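Side-chain contacts in HTH-type transcriptional activator ampR (Citrobacter freundii, PDB 3KOS), which regulates expression of the AmpC beta-lactamase gene as a LysR-family transcription factor, of which this chain is the effector-binding domain: residues Ala116-Met119 / Gln120-Glu124; Arg197-Ser200 / Arg201-Gly205; Asp137-Val140 / Thr141-Glu144; Thr161-Ser165 / Ser166-Val170. One frame throughout, in Å; residues are numbered along the deposited sequence.

Contact 1 of 4, residues Ala116-Met119 / Gln120-Glu124. Unlike the reference sequence in segment 120-124: T121 (reference Ala), V122 (reference Ala).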
ATOM      1  N   ALA A 116       4.095 -18.079 -12.896  1.00 18.41           N
ATOM      2  CA  ALA A 116       4.491 -18.956 -13.990  1.00 20.23           C
ATOM      3  C   ALA A 116       6.009 -18.917 -14.155  1.00 16.98           C
ATOM      4  O   ALA A 116       6.653 -19.953 -14.314  1.00 15.63           O
ATOM      5  CB  ALA A 116       3.801 -18.542 -15.284  1.00 21.33           C
ATOM      6  N   LEU A 117       6.581 -17.721 -14.089  1.00 16.65           N
ATOM      7  CA  LEU A 117       8.018 -17.562 -14.281  1.00 17.19           C
ATOM      8  C   LEU A 117       8.832 -18.143 -13.131  1.00 17.20           C
ATOM      9  O   LEU A 117       9.850 -18.789 -13.364  1.00 15.97           O
ATOM     10  CB  LEU A 117       8.381 -16.095 -14.526  1.00 20.17           C
ATOM     11  CG  LEU A 117       7.803 -15.543 -15.835  1.00 25.10           C
ATOM     12  CD1 LEU A 117       7.891 -14.027 -15.895  1.00 28.32           C
ATOM     13  CD2 LEU A 117       8.498 -16.174 -17.043  1.00 28.50           C
ATOM     14  N   TRP A 118       8.403 -17.925 -11.890  1.00 14.46           N
ATOM     15  CA  TRP A 118       9.151 -18.497 -10.770  1.00 11.27           C
ATOM     16  C   TRP A 118       9.110 -20.026 -10.787  1.00 14.71           C
ATOM     17  O   TRP A 118      10.141 -20.684 -10.621  1.00 15.38           O
ATOM     18  CB  TRP A 118       8.671 -17.959  -9.412  1.00 12.00           C
ATOM     19  CG  TRP A 118       9.592 -18.336  -8.309  1.00  9.48           C
ATOM     20  CD1 TRP A 118      10.721 -17.668  -7.915  1.00 11.18           C
ATOM     21  CD2 TRP A 118       9.496 -19.487  -7.474  1.00 11.91           C
ATOM     22  NE1 TRP A 118      11.324 -18.331  -6.879  1.00 12.70           N
ATOM     23  CE2 TRP A 118      10.595 -19.457  -6.593  1.00 10.20           C
ATOM     24  CE3 TRP A 118       8.584 -20.546  -7.381  1.00 12.06           C
ATOM     25  CZ2 TRP A 118      10.803 -20.440  -5.633  1.00 13.96           C
ATOM     26  CZ3 TRP A 118       8.795 -21.522  -6.429  1.00 12.19           C
ATOM     27  CH2 TRP A 118       9.894 -21.463  -5.570  1.00 11.63           C
HETATM   28  N   MSE A 119       7.912 -20.586 -10.961  1.00 13.91           N
HETATM   29  CA  MSE A 119       7.750 -22.032 -11.057  1.00 15.85           C
HETATM   30  C   MSE A 119       8.623 -22.590 -12.180  1.00 17.11           C
HETATM   31  O   MSE A 119       9.331 -23.571 -11.991  1.00 17.31           O
HETATM   32  CB  MSE A 119       6.283 -22.401 -11.307  1.00 15.57           C
HETATM   33  CG  MSE A 119       5.369 -22.158 -10.108  1.00 16.63           C
HETATM   34 SE   MSE A 119       5.910 -23.250  -8.573  1.00 33.24          SE
HETATM   35  CE  MSE A 119       4.559 -22.667  -7.262  1.00 22.46           C
ATOM     36  N   GLN A 120       8.546 -21.965 -13.350  1.00 16.47           N
ATOM     37  CA  GLN A 120       9.335 -22.390 -14.507  1.00 17.41           C
ATOM     38  C   GLN A 120      10.830 -22.434 -14.161  1.00 18.99           C
ATOM     39  O   GLN A 120      11.528 -23.393 -14.497  1.00 17.93           O
ATOM     40  CB  GLN A 120       9.071 -21.447 -15.683  1.00 21.11           C
ATOM     41  CG  GLN A 120       9.896 -21.719 -16.932  1.00 21.69           C
ATOM     42  CD  GLN A 120       9.622 -20.725 -18.056  1.00 23.09           C
ATOM     43  OE1 GLN A 120       9.997 -19.550 -17.980  1.00 23.93           O
ATOM     44  NE2 GLN A 120       8.980 -21.200 -19.117  1.00 27.51           N
ATOM     45  N   THR A 121      11.307 -21.408 -13.458  1.00 17.10           N
ATOM     46  CA  THR A 121      12.714 -21.307 -13.063  1.00 14.82           C
ATOM     47  C   THR A 121      13.159 -22.430 -12.139  1.00 18.06           C
ATOM     48  O   THR A 121      14.302 -22.887 -12.216  1.00 17.87           O
ATOM     49  CB  THR A 121      12.997 -19.942 -12.387  1.00 13.66           C
ATOM     50  OG1 THR A 121      12.747 -18.893 -13.328  1.00 16.90           O
ATOM     51  CG2 THR A 121      14.428 -19.849 -11.897  1.00 16.46           C
ATOM     52  N   VAL A 122      12.268 -22.880 -11.263  1.00 16.17           N
ATOM     53  CA  VAL A 122      12.624 -23.957 -10.342  1.00 16.13           C
ATOM     54  C   VAL A 122      12.215 -25.328 -10.883  1.00 19.67           C
ATOM     55  O   VAL A 122      12.334 -26.330 -10.189  1.00 24.17           O
ATOM     56  CB  VAL A 122      12.039 -23.763  -8.916  1.00 17.65           C
ATOM     57  CG1 VAL A 122      12.605 -22.509  -8.278  1.00 16.73           C
ATOM     58  CG2 VAL A 122      10.509 -23.722  -8.945  1.00 17.70           C
ATOM     59  N   GLY A 123      11.724 -25.362 -12.117  1.00 20.76           N
ATOM     60  CA  GLY A 123      11.479 -26.626 -12.792  1.00 20.81           C
ATOM     61  C   GLY A 123      10.096 -27.218 -12.601  1.00 27.51           C
ATOM     62  O   GLY A 123       9.905 -28.416 -12.797  1.00 29.53           O
ATOM     63  N   GLU A 124       9.129 -26.383 -12.229  1.00 21.11           N
ATOM     64  CA  GLU A 124       7.750 -26.828 -12.043  1.00 23.78           C
ATOM     65  C   GLU A 124       6.864 -26.275 -13.142  1.00 28.27           C
ATOM     66  O   GLU A 124       7.210 -25.295 -13.804  1.00 28.25           O
ATOM     67  CB  GLU A 124       7.201 -26.367 -10.693  1.00 21.41           C
ATOM     68  CG  GLU A 124       7.941 -26.915  -9.490  1.00 25.87           C
ATOM     69  CD  GLU A 124       7.535 -28.334  -9.150  1.00 34.58           C
ATOM     70  OE1 GLU A 124       6.396 -28.731  -9.487  1.00 31.11           O
ATOM     71  OE2 GLU A 124       8.357 -29.042  -8.535  1.00 37.05           O
TER
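V122 lays both methyl groups over one face of the W118 indole. CG1 stands 4.0 Å from the centroid of the W118 six-membered ring and 16° off its normal, a CH-pi contact, while V122 CG2 lies over the same face, 3.8 Å from W118 CZ3. With chi1 of V122 at -63°, CG1 is anti to the carbonyl carbon and CG2 between it and the backbone N, bringing both methyls to the indole. The indole stays oriented through its NE1, which donates to the carbonyl of T175. A second apolar touch joins the SE of selenomethionine M119 to E124 CB, 4.0 Å apart, the side chains crossing at a slant. Helix 114-121, the helix of the beta-alpha-beta unit between strands 106-109 and 133-136, ends here in a Schellman motif: G123, with phi at 90°, is its C-prime residue, E124 N donates to M119 O (2.8 Å) and G123 N to Q120 O (3.1 Å). Among the polar contacts, L117 O is gripped twice, by T121 N at 3.0 Å and by T121 OG1 at 2.9 Å, from opposite faces of its carbonyl plane. Q120 extends alongside L117, bringing OE1 to 3.8 Å from L117 CD2.

Contact 2 of 4, residues Arg197-Ser200 / Arg201-Gly205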
ATOM      1  N   ARG A 197      20.363  16.749  -8.217  1.00 12.12           N
ATOM      2  CA  ARG A 197      21.646  16.095  -8.430  1.00 11.44           C
ATOM      3  C   ARG A 197      22.197  15.590  -7.106  1.00 12.33           C
ATOM      4  O   ARG A 197      22.767  14.503  -7.033  1.00 11.23           O
ATOM      5  CB  ARG A 197      22.655  17.049  -9.103  1.00 13.01           C
ATOM      6  CG  ARG A 197      22.399  17.285 -10.588  1.00 17.19           C
ATOM      7  CD  ARG A 197      23.522  18.139 -11.242  1.00 19.13           C
ATOM      8  NE  ARG A 197      23.416  19.541 -10.853  1.00 17.53           N
ATOM      9  CZ  ARG A 197      22.642  20.424 -11.477  1.00 18.23           C
ATOM     10  NH1 ARG A 197      21.926  20.045 -12.525  1.00 19.21           N
ATOM     11  NH2 ARG A 197      22.581  21.683 -11.062  1.00 18.73           N
ATOM     12  N   GLU A 198      22.036  16.391  -6.062  1.00 10.81           N
ATOM     13  CA  GLU A 198      22.545  16.027  -4.748  1.00 12.20           C
ATOM     14  C   GLU A 198      21.810  14.836  -4.153  1.00 13.87           C
ATOM     15  O   GLU A 198      22.428  13.907  -3.633  1.00 13.60           O
ATOM     16  CB  GLU A 198      22.514  17.239  -3.819  1.00 15.14           C
ATOM     17  CG  GLU A 198      23.636  18.219  -4.180  1.00 16.43           C
ATOM     18  CD  GLU A 198      23.566  19.540  -3.458  1.00 17.90           C
ATOM     19  OE1 GLU A 198      22.532  19.839  -2.829  1.00 17.77           O
ATOM     20  OE2 GLU A 198      24.560  20.297  -3.537  1.00 18.32           O
ATOM     21  N   PHE A 199      20.487  14.856  -4.236  1.00  9.54           N
ATOM     22  CA  PHE A 199      19.715  13.715  -3.763  1.00 11.29           C
ATOM     23  C   PHE A 199      20.074  12.429  -4.520  1.00 12.51           C
ATOM     24  O   PHE A 199      20.262  11.380  -3.912  1.00 10.99           O
ATOM     25  CB  PHE A 199      18.216  13.988  -3.859  1.00 10.23           C
ATOM     26  CG  PHE A 199      17.372  12.829  -3.405  1.00 10.88           C
ATOM     27  CD1 PHE A 199      16.962  11.867  -4.308  1.00 12.01           C
ATOM     28  CD2 PHE A 199      17.030  12.687  -2.068  1.00 11.08           C
ATOM     29  CE1 PHE A 199      16.191  10.784  -3.896  1.00 13.30           C
ATOM     30  CE2 PHE A 199      16.265  11.605  -1.646  1.00 11.17           C
ATOM     31  CZ  PHE A 199      15.841  10.656  -2.567  1.00 11.16           C
ATOM     32  N   SER A 200      20.157  12.508  -5.846  1.00 11.78           N
ATOM     33  CA  SER A 200      20.506  11.333  -6.655  1.00 16.08           C
ATOM     34  C   SER A 200      21.871  10.787  -6.300  1.00 17.76           C
ATOM     35  O   SER A 200      22.051   9.573  -6.184  1.00 14.71           O
ATOM     36  CB  SER A 200      20.515  11.670  -8.144  1.00 17.24           C
ATOM     37  OG  SER A 200      19.216  11.958  -8.585  1.00 28.66           O
ATOM     38  N   ARG A 201      22.845  11.682  -6.157  1.00 16.92           N
ATOM     39  CA  ARG A 201      24.191  11.253  -5.792  1.00 17.77           C
ATOM     40  C   ARG A 201      24.200  10.609  -4.413  1.00 16.74           C
ATOM     41  O   ARG A 201      24.847   9.578  -4.206  1.00 17.60           O
ATOM     42  CB  ARG A 201      25.188  12.424  -5.827  1.00 18.77           C
ATOM     43  CG  ARG A 201      25.481  12.967  -7.217  1.00 29.04           C
ATOM     44  CD  ARG A 201      26.806  13.752  -7.255  1.00 33.25           C
ATOM     45  NE  ARG A 201      26.863  14.827  -6.264  1.00 35.86           N
ATOM     46  CZ  ARG A 201      26.704  16.122  -6.540  1.00 33.80           C
ATOM     47  NH1 ARG A 201      26.487  16.524  -7.792  1.00 31.82           N
ATOM     48  NH2 ARG A 201      26.774  17.018  -5.564  1.00 33.83           N
ATOM     49  N   TRP A 202      23.493  11.218  -3.468  1.00 14.18           N
ATOM     50  CA  TRP A 202      23.433  10.671  -2.120  1.00 14.38           C
ATOM     51  C   TRP A 202      22.840   9.258  -2.118  1.00 15.87           C
ATOM     52  O   TRP A 202      23.374   8.344  -1.483  1.00 15.53           O
ATOM     53  CB  TRP A 202      22.592  11.555  -1.205  1.00 14.16           C
ATOM     54  CG  TRP A 202      22.210  10.829   0.049  1.00 15.76           C
ATOM     55  CD1 TRP A 202      23.002  10.616   1.144  1.00 14.94           C
ATOM     56  CD2 TRP A 202      20.958  10.195   0.327  1.00 12.73           C
ATOM     57  NE1 TRP A 202      22.315   9.896   2.087  1.00 16.30           N
ATOM     58  CE2 TRP A 202      21.059   9.619   1.611  1.00 14.73           C
ATOM     59  CE3 TRP A 202      19.758  10.058  -0.384  1.00 12.34           C
ATOM     60  CZ2 TRP A 202      20.004   8.920   2.202  1.00 12.94           C
ATOM     61  CZ3 TRP A 202      18.706   9.358   0.206  1.00 12.26           C
ATOM     62  CH2 TRP A 202      18.841   8.796   1.482  1.00 11.15           C
ATOM     63  N   LEU A 203      21.731   9.088  -2.825  1.00 13.64           N
ATOM     64  CA  LEU A 203      21.001   7.816  -2.781  1.00 14.66           C
ATOM     65  C   LEU A 203      21.783   6.679  -3.451  1.00 17.47           C
ATOM     66  O   LEU A 203      21.968   5.614  -2.871  1.00 17.97           O
ATOM     67  CB  LEU A 203      19.606   7.970  -3.400  1.00 14.50           C
ATOM     68  CG  LEU A 203      18.687   6.741  -3.335  1.00 12.96           C
ATOM     69  CD1 LEU A 203      18.625   6.156  -1.924  1.00 11.24           C
ATOM     70  CD2 LEU A 203      17.293   7.118  -3.827  1.00 12.11           C
ATOM     71  N   THR A 204      22.252   6.900  -4.671  1.00 19.81           N
ATOM     72  CA  THR A 204      23.054   5.872  -5.323  1.00 22.22           C
ATOM     73  C   THR A 204      24.300   5.587  -4.472  1.00 22.93           C
ATOM     74  O   THR A 204      24.759   4.450  -4.377  1.00 26.10           O
ATOM     75  CB  THR A 204      23.439   6.268  -6.757  1.00 23.66           C
ATOM     76  OG1 THR A 204      24.059   7.552  -6.738  1.00 21.21           O
ATOM     77  CG2 THR A 204      22.206   6.332  -7.643  1.00 24.98           C
ATOM     78  N   GLY A 205      24.821   6.616  -3.821  1.00 22.95           N
ATOM     79  CA  GLY A 205      25.986   6.455  -2.973  1.00 24.00           C
ATOM     80  C   GLY A 205      25.714   5.629  -1.732  1.00 28.63           C
ATOM     81  O   GLY A 205      26.489   4.742  -1.381  1.00 29.43           O
TER
HETATM   82  O   HOH W   1      26.336  19.719  -6.272  1.00 30.42           O
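R201 folds back along the preceding turn, towards R197 and E198, the first of a run of i to i+3 and i to i+4 contacts within helix 194-209. Its backbone N donates to R197 O, and its CG presses on that same oxygen at 3.1 Å. The chain bends at chi3 (-55°), which places R201 NH2 3.6 Å from E198 CG, with one guanidinium face turned to R197 O. The charges themselves do not pair: E198 OE2 lies 4.4 Å from R201 NH2, beyond a salt bridge, with the carboxylate and guanidinium planes 77° apart. Water 1 spans them, accepting from R201 NH2 at the guanidinium edge (2.8 Å) and donating weakly to E198 OE2. The other carboxylate oxygen, E198 OE1, bonds H40. W202 sets its CE3 over one face of the F199 ring; the six-membered rings incline at 49°, and F199 CE2 reaches W202 CZ3 at 3.8 Å. L203 runs beside F199, its CD2 3.8 Å from F199 CE1. T204 binds S200 O twice, through its N at 3.1 Å and its OG1 at 2.9 Å, from opposite faces of the carbonyl plane, a common threonine arrangement in helices. This part of the helix packs F199 on strands 12-19 and 41-48, and L203 and T204 on strand 73-86, while F199 and W202 meet F34 of helix 20-37, whose D33 accepts from W202 NE1.

Contact 3 of 4, residues Asp137-Val140 / Thr141-Glu144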
ATOM      1  N   ASP A 137      -1.837  -4.072  -6.185  1.00  7.96           N
ATOM      2  CA  ASP A 137      -1.208  -2.908  -6.798  1.00 11.25           C
ATOM      3  C   ASP A 137       0.110  -2.582  -6.107  1.00 11.61           C
ATOM      4  O   ASP A 137       1.000  -1.965  -6.698  1.00 12.68           O
ATOM      5  CB  ASP A 137      -2.138  -1.696  -6.730  1.00 12.05           C
ATOM      6  CG  ASP A 137      -2.417  -1.241  -5.298  1.00 12.13           C
ATOM      7  OD1 ASP A 137      -2.616  -2.098  -4.402  1.00  9.89           O
ATOM      8  OD2 ASP A 137      -2.463  -0.014  -5.068  1.00 11.30           O
ATOM      9  N   SER A 138       0.237  -3.001  -4.850  1.00 10.09           N
ATOM     10  CA  SER A 138       1.422  -2.657  -4.059  1.00 10.33           C
ATOM     11  C   SER A 138       1.903  -3.873  -3.281  1.00  8.74           C
ATOM     12  O   SER A 138       1.097  -4.567  -2.674  1.00  8.63           O
ATOM     13  CB  SER A 138       1.076  -1.538  -3.076  1.00 11.35           C
ATOM     14  OG  SER A 138       2.076  -1.417  -2.062  1.00 13.03           O
ATOM     15  N   SER A 139       3.204  -4.141  -3.297  1.00  7.61           N
ATOM     16  CA  SER A 139       3.745  -5.268  -2.536  1.00  8.75           C
ATOM     17  C   SER A 139       3.561  -5.069  -1.047  1.00  8.77           C
ATOM     18  O   SER A 139       3.547  -6.043  -0.288  1.00  7.68           O
ATOM     19  CB  SER A 139       5.246  -5.448  -2.821  1.00 14.29           C
ATOM     20  OG  SER A 139       5.435  -6.057  -4.083  1.00 20.67           O
ATOM     21  N   VAL A 140       3.482  -3.811  -0.611  1.00  6.98           N
ATOM     22  CA  VAL A 140       3.300  -3.549   0.813  1.00  9.13           C
ATOM     23  C   VAL A 140       1.977  -4.184   1.243  1.00  8.05           C
ATOM     24  O   VAL A 140       1.908  -4.916   2.230  1.00  8.05           O
ATOM     25  CB  VAL A 140       3.267  -2.042   1.122  1.00  8.10           C
ATOM     26  CG1 VAL A 140       2.942  -1.813   2.582  1.00  8.92           C
ATOM     27  CG2 VAL A 140       4.623  -1.407   0.782  1.00  7.10           C
ATOM     28  N   THR A 141       0.933  -3.897   0.475  1.00  7.04           N
ATOM     29  CA  THR A 141      -0.392  -4.467   0.744  1.00  6.79           C
ATOM     30  C   THR A 141      -0.364  -5.988   0.593  1.00  7.24           C
ATOM     31  O   THR A 141      -0.934  -6.721   1.409  1.00  7.48           O
ATOM     32  CB  THR A 141      -1.429  -3.867  -0.223  1.00  7.33           C
ATOM     33  OG1 THR A 141      -1.432  -2.440  -0.068  1.00  8.46           O
ATOM     34  CG2 THR A 141      -2.837  -4.420   0.061  1.00  5.55           C
HETATM   35  N   MSE A 142       0.309  -6.472  -0.443  1.00  7.21           N
HETATM   36  CA  MSE A 142       0.408  -7.918  -0.649  1.00  6.54           C
HETATM   37  C   MSE A 142       1.007  -8.625   0.576  1.00  8.29           C
HETATM   38  O   MSE A 142       0.539  -9.697   0.973  1.00  9.79           O
HETATM   39  CB  MSE A 142       1.271  -8.227  -1.877  1.00  6.90           C
HETATM   40  CG  MSE A 142       1.404  -9.698  -2.131  1.00  9.60           C
HETATM   41 SE   MSE A 142       2.798 -10.069  -3.480  1.00 23.37          SE
HETATM   42  CE  MSE A 142       2.138  -8.972  -4.965  1.00 15.24           C
ATOM     43  N   LEU A 143       2.054  -8.040   1.156  1.00  9.40           N
ATOM     44  CA  LEU A 143       2.742  -8.682   2.287  1.00  7.87           C
ATOM     45  C   LEU A 143       1.941  -8.600   3.580  1.00  9.96           C
ATOM     46  O   LEU A 143       2.118  -9.426   4.479  1.00 10.49           O
ATOM     47  CB  LEU A 143       4.158  -8.121   2.490  1.00  6.83           C
ATOM     48  CG  LEU A 143       5.266  -8.912   1.781  1.00  8.64           C
ATOM     49  CD1 LEU A 143       5.454 -10.285   2.412  1.00  6.90           C
ATOM     50  CD2 LEU A 143       4.992  -9.046   0.276  1.00  9.28           C
ATOM     51  N   GLU A 144       1.062  -7.609   3.684  1.00  9.59           N
ATOM     52  CA  GLU A 144       0.114  -7.591   4.790  1.00  9.94           C
ATOM     53  C   GLU A 144      -0.814  -8.785   4.674  1.00 11.79           C
ATOM     54  O   GLU A 144      -1.071  -9.482   5.659  1.00 10.52           O
ATOM     55  CB  GLU A 144      -0.686  -6.279   4.841  1.00 10.57           C
ATOM     56  CG  GLU A 144       0.144  -5.085   5.271  1.00 14.58           C
ATOM     57  CD  GLU A 144       0.751  -5.275   6.659  1.00 17.16           C
ATOM     58  OE1 GLU A 144       1.999  -5.273   6.774  1.00 21.16           O
ATOM     59  OE2 GLU A 144      -0.026  -5.441   7.628  1.00 17.52           O
TER
HETATM   60  O   HOH W   2      -3.162  -1.403  -1.871  1.00 10.84           O
HETATM   61  O   HOH W   3       0.046  -0.076   0.146  0.50 15.39           O
HETATM   62  O   HOH W   4       3.745  -5.255   4.427  1.00 14.07           O
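S138 O accepts from M142 N at 3.0 Å, and this bond opens helix 139-147. S139 O to L143 N and V140 O to E144 N continue the ladder. S138 is the N-cap: its OG, anti to the backbone N (chi1 165°), turns towards the first turn and accepts from V140 N at 3.1 Å. Side chains meet across the contact largely through water. T141 OG1 lies 2.7 Å from water 2, which donates to D137 OD1, also 2.7 Å away; water 3 sits 2.8 Å from T141 OG1 and only weakly joins S138 OG. On the next turn water 4 donates to V140 O and to E144 OE1, tying that carboxylate to the helix backbone. L143 CD2 rests on S139 O at 3.4 Å. E144 CG, set anti to the carbonyl carbon (chi1 -71°), comes 3.5 Å from V140 O; the bend at chi2 then turns the carboxylate. D137 has further partners, OD2 with N49 and OD1 with T47 of the second subunit. S139 OG binds a sulfonate oxygen of a bound MES molecule, probably from the crystallisation liquor, at the start of the helix, where the helix dipole would probably favour an anion. E144 OE1 faces its counterpart E144 of the second subunit, and this proximity of like charges would probably raise the affinity of the pair for a proton.

Contact 4 of 4, residues Thr161-Ser165 / Ser166-Val170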
ATOM      1  N   THR A 161      12.943  -6.887   4.491  1.00 10.94           N
ATOM      2  CA  THR A 161      13.867  -7.372   5.506  1.00 11.92           C
ATOM      3  C   THR A 161      13.306  -7.143   6.904  1.00 11.93           C
ATOM      4  O   THR A 161      13.553  -7.940   7.805  1.00 13.50           O
ATOM      5  CB  THR A 161      15.265  -6.709   5.380  1.00 15.59           C
ATOM      6  OG1 THR A 161      15.169  -5.327   5.731  1.00 26.25           O
ATOM      7  CG2 THR A 161      15.778  -6.819   3.972  1.00 18.17           C
ATOM      8  N   HIS A 162      12.535  -6.070   7.089  1.00 13.84           N
ATOM      9  CA  HIS A 162      11.924  -5.813   8.397  1.00 14.56           C
ATOM     10  C   HIS A 162      10.970  -6.945   8.819  1.00 14.79           C
ATOM     11  O   HIS A 162      10.936  -7.330   9.989  1.00 13.79           O
ATOM     12  CB  HIS A 162      11.226  -4.442   8.445  1.00 16.26           C
ATOM     13  CG  HIS A 162      10.162  -4.256   7.404  1.00 15.55           C
ATOM     14  ND1 HIS A 162      10.452  -4.010   6.077  1.00 15.84           N
ATOM     15  CD2 HIS A 162       8.810  -4.261   7.499  1.00 16.61           C
ATOM     16  CE1 HIS A 162       9.323  -3.887   5.398  1.00 16.09           C
ATOM     17  NE2 HIS A 162       8.312  -4.038   6.237  1.00 15.42           N
ATOM     18  N   LEU A 163      10.229  -7.496   7.861  1.00 12.65           N
ATOM     19  CA  LEU A 163       9.328  -8.619   8.134  1.00 10.58           C
ATOM     20  C   LEU A 163      10.082  -9.933   8.324  1.00 13.18           C
ATOM     21  O   LEU A 163       9.682 -10.764   9.130  1.00 12.64           O
ATOM     22  CB  LEU A 163       8.292  -8.787   7.017  1.00 10.75           C
ATOM     23  CG  LEU A 163       7.394  -7.581   6.726  1.00 12.81           C
ATOM     24  CD1 LEU A 163       6.412  -7.895   5.584  1.00 10.72           C
ATOM     25  CD2 LEU A 163       6.647  -7.151   7.987  1.00 14.60           C
ATOM     26  N   LEU A 164      11.166 -10.124   7.580  1.00 11.06           N
ATOM     27  CA  LEU A 164      11.950 -11.349   7.721  1.00 10.52           C
ATOM     28  C   LEU A 164      12.652 -11.359   9.082  1.00 11.76           C
ATOM     29  O   LEU A 164      12.633 -12.361   9.783  1.00 13.19           O
ATOM     30  CB  LEU A 164      12.969 -11.484   6.582  1.00 11.26           C
ATOM     31  CG  LEU A 164      12.325 -11.756   5.216  1.00 14.12           C
ATOM     32  CD1 LEU A 164      13.273 -11.429   4.073  1.00 19.32           C
ATOM     33  CD2 LEU A 164      11.830 -13.211   5.140  1.00 12.92           C
ATOM     34  N   SER A 165      13.258 -10.234   9.449  1.00 11.69           N
ATOM     35  CA  SER A 165      14.020 -10.163  10.688  1.00 15.28           C
ATOM     36  C   SER A 165      13.137 -10.280  11.929  1.00 16.45           C
ATOM     37  O   SER A 165      13.553 -10.841  12.949  1.00 15.75           O
ATOM     38  CB  SER A 165      14.836  -8.878  10.731  1.00 14.87           C
ATOM     39  OG  SER A 165      15.837  -8.916   9.729  1.00 15.60           O
ATOM     40  N   SER A 166      11.926  -9.742  11.849  1.00 14.77           N
ATOM     41  CA  SER A 166      10.994  -9.820  12.974  1.00 16.27           C
ATOM     42  C   SER A 166      10.183 -11.106  12.925  1.00 19.07           C
ATOM     43  O   SER A 166       9.296 -11.328  13.756  1.00 18.39           O
ATOM     44  CB  SER A 166      10.070  -8.597  12.990  1.00 18.91           C
ATOM     45  OG  SER A 166       9.256  -8.570  11.827  1.00 17.00           O
ATOM     46  N   GLU A 167      10.487 -11.942  11.936  1.00 14.52           N
ATOM     47  CA  GLU A 167       9.888 -13.268  11.802  1.00 15.60           C
ATOM     48  C   GLU A 167       8.373 -13.252  11.613  1.00 15.84           C
ATOM     49  O   GLU A 167       7.681 -14.173  12.014  1.00 19.43           O
ATOM     50  CB  GLU A 167      10.313 -14.177  12.967  1.00 21.53           C
ATOM     51  CG  GLU A 167      11.833 -14.326  13.025  1.00 27.21           C
ATOM     52  CD  GLU A 167      12.316 -15.381  14.007  1.00 33.67           C
ATOM     53  OE1 GLU A 167      11.488 -16.178  14.503  1.00 34.60           O
ATOM     54  OE2 GLU A 167      13.541 -15.408  14.266  1.00 32.51           O
ATOM     55  N   ARG A 168       7.873 -12.208  10.966  1.00 13.64           N
ATOM     56  CA  ARG A 168       6.468 -12.150  10.571  1.00 14.90           C
ATOM     57  C   ARG A 168       6.256 -12.780   9.192  1.00 15.15           C
ATOM     58  O   ARG A 168       5.138 -13.137   8.818  1.00 14.03           O
ATOM     59  CB  ARG A 168       5.993 -10.701  10.565  1.00 13.86           C
ATOM     60  CG  ARG A 168       5.987 -10.073  11.949  1.00 19.10           C
ATOM     61  CD  ARG A 168       5.747  -8.577  11.860  1.00 23.60           C
ATOM     62  NE  ARG A 168       6.024  -7.909  13.125  1.00 31.78           N
ATOM     63  CZ  ARG A 168       6.067  -6.587  13.277  1.00 31.85           C
ATOM     64  NH1 ARG A 168       5.858  -5.798  12.232  1.00 32.02           N
ATOM     65  NH2 ARG A 168       6.330  -6.058  14.471  1.00 32.89           N
ATOM     66  N   ILE A 169       7.342 -12.911   8.449  1.00 11.91           N
ATOM     67  CA  ILE A 169       7.297 -13.569   7.154  1.00 13.32           C
ATOM     68  C   ILE A 169       8.555 -14.407   6.948  1.00 13.37           C
ATOM     69  O   ILE A 169       9.616 -14.104   7.512  1.00 12.80           O
ATOM     70  CB  ILE A 169       7.135 -12.534   6.000  1.00 12.51           C
ATOM     71  CG1 ILE A 169       6.273 -13.109   4.875  1.00 17.73           C
ATOM     72  CG2 ILE A 169       8.472 -12.098   5.463  1.00 16.59           C
ATOM     73  CD1 ILE A 169       4.787 -13.019   5.137  1.00 13.26           C
ATOM     74  N   VAL A 170       8.426 -15.436   6.119  1.00 12.49           N
ATOM     75  CA  VAL A 170       9.494 -16.391   5.844  1.00 13.08           C
ATOM     76  C   VAL A 170       9.732 -16.528   4.338  1.00 12.04           C
ATOM     77  O   VAL A 170       8.796 -16.438   3.548  1.00 14.85           O
ATOM     78  CB  VAL A 170       9.109 -17.787   6.401  1.00 16.98           C
ATOM     79  CG1 VAL A 170      10.060 -18.855   5.910  1.00 22.83           C
ATOM     80  CG2 VAL A 170       9.072 -17.755   7.922  1.00 22.19           C
TER
HETATM   81  O   HOH W   5      11.823 -14.959   8.683  1.00 21.77           O
HETATM   82  O   HOH W   6      15.191 -13.238  13.861  1.00 28.15           O
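Helix 161-165 unwinds through a Schellman motif at E167, whose phi is positive (62°), with R168 N donating to L163 O and E167 N to L164 O. L163 O takes a second donor, I169 N, at 3.2 Å and above the carbonyl plane, whereas R168 N at 3.0 Å approaches nearly along the C=O axis. H162 O is likewise held twice by S166, through OG at 2.8 Å and through N at 3.2 Å; chi1 of S166 (64°) sets OG between the backbone N and the carbonyl carbon and thereby turns it back to the helix end. The apolar contact is made by I169, whose CG2 sits between two leucines, 3.7 Å from L163 CB and 3.6 Å from L164 CD2. Two waters join the turn to the helix: water 5 donates to L164 O and I169 O, water 6 to S165 O (3.0 Å) and E167 OE2 (2.8 Å). R168 packs on R168 of the second subunit. L163 and I169 pack on helix 139-147, which R168 also touches at Q147, while V170 pairs its backbone with C87 and lies against P89 and A92 of helix 89-92.

How the contacts relate
Contacts 3 and 4 are direct neighbours, their centres about 14 Å apart: L143 CB touches L163 CD1 at 3.8 Å and L143 CD1 touches I169 CG1 at 3.8 Å, so the helix started in contact 3 leans on the helix end of contact 4. Both also touch the second subunit. Contact 3 borders the bound MES, probably from the crystallisation liquor, which may mark the effector pocket. Contact 1, whose V122 lies near a glycerol, stands about 11 Å from contact 3 and 10 Å from contact 4 by nearest atoms. Contact 2 is remote, on the opposite side of the chain's centre from contacts 1 and 3, its centre about 36 Å from that of contact 1.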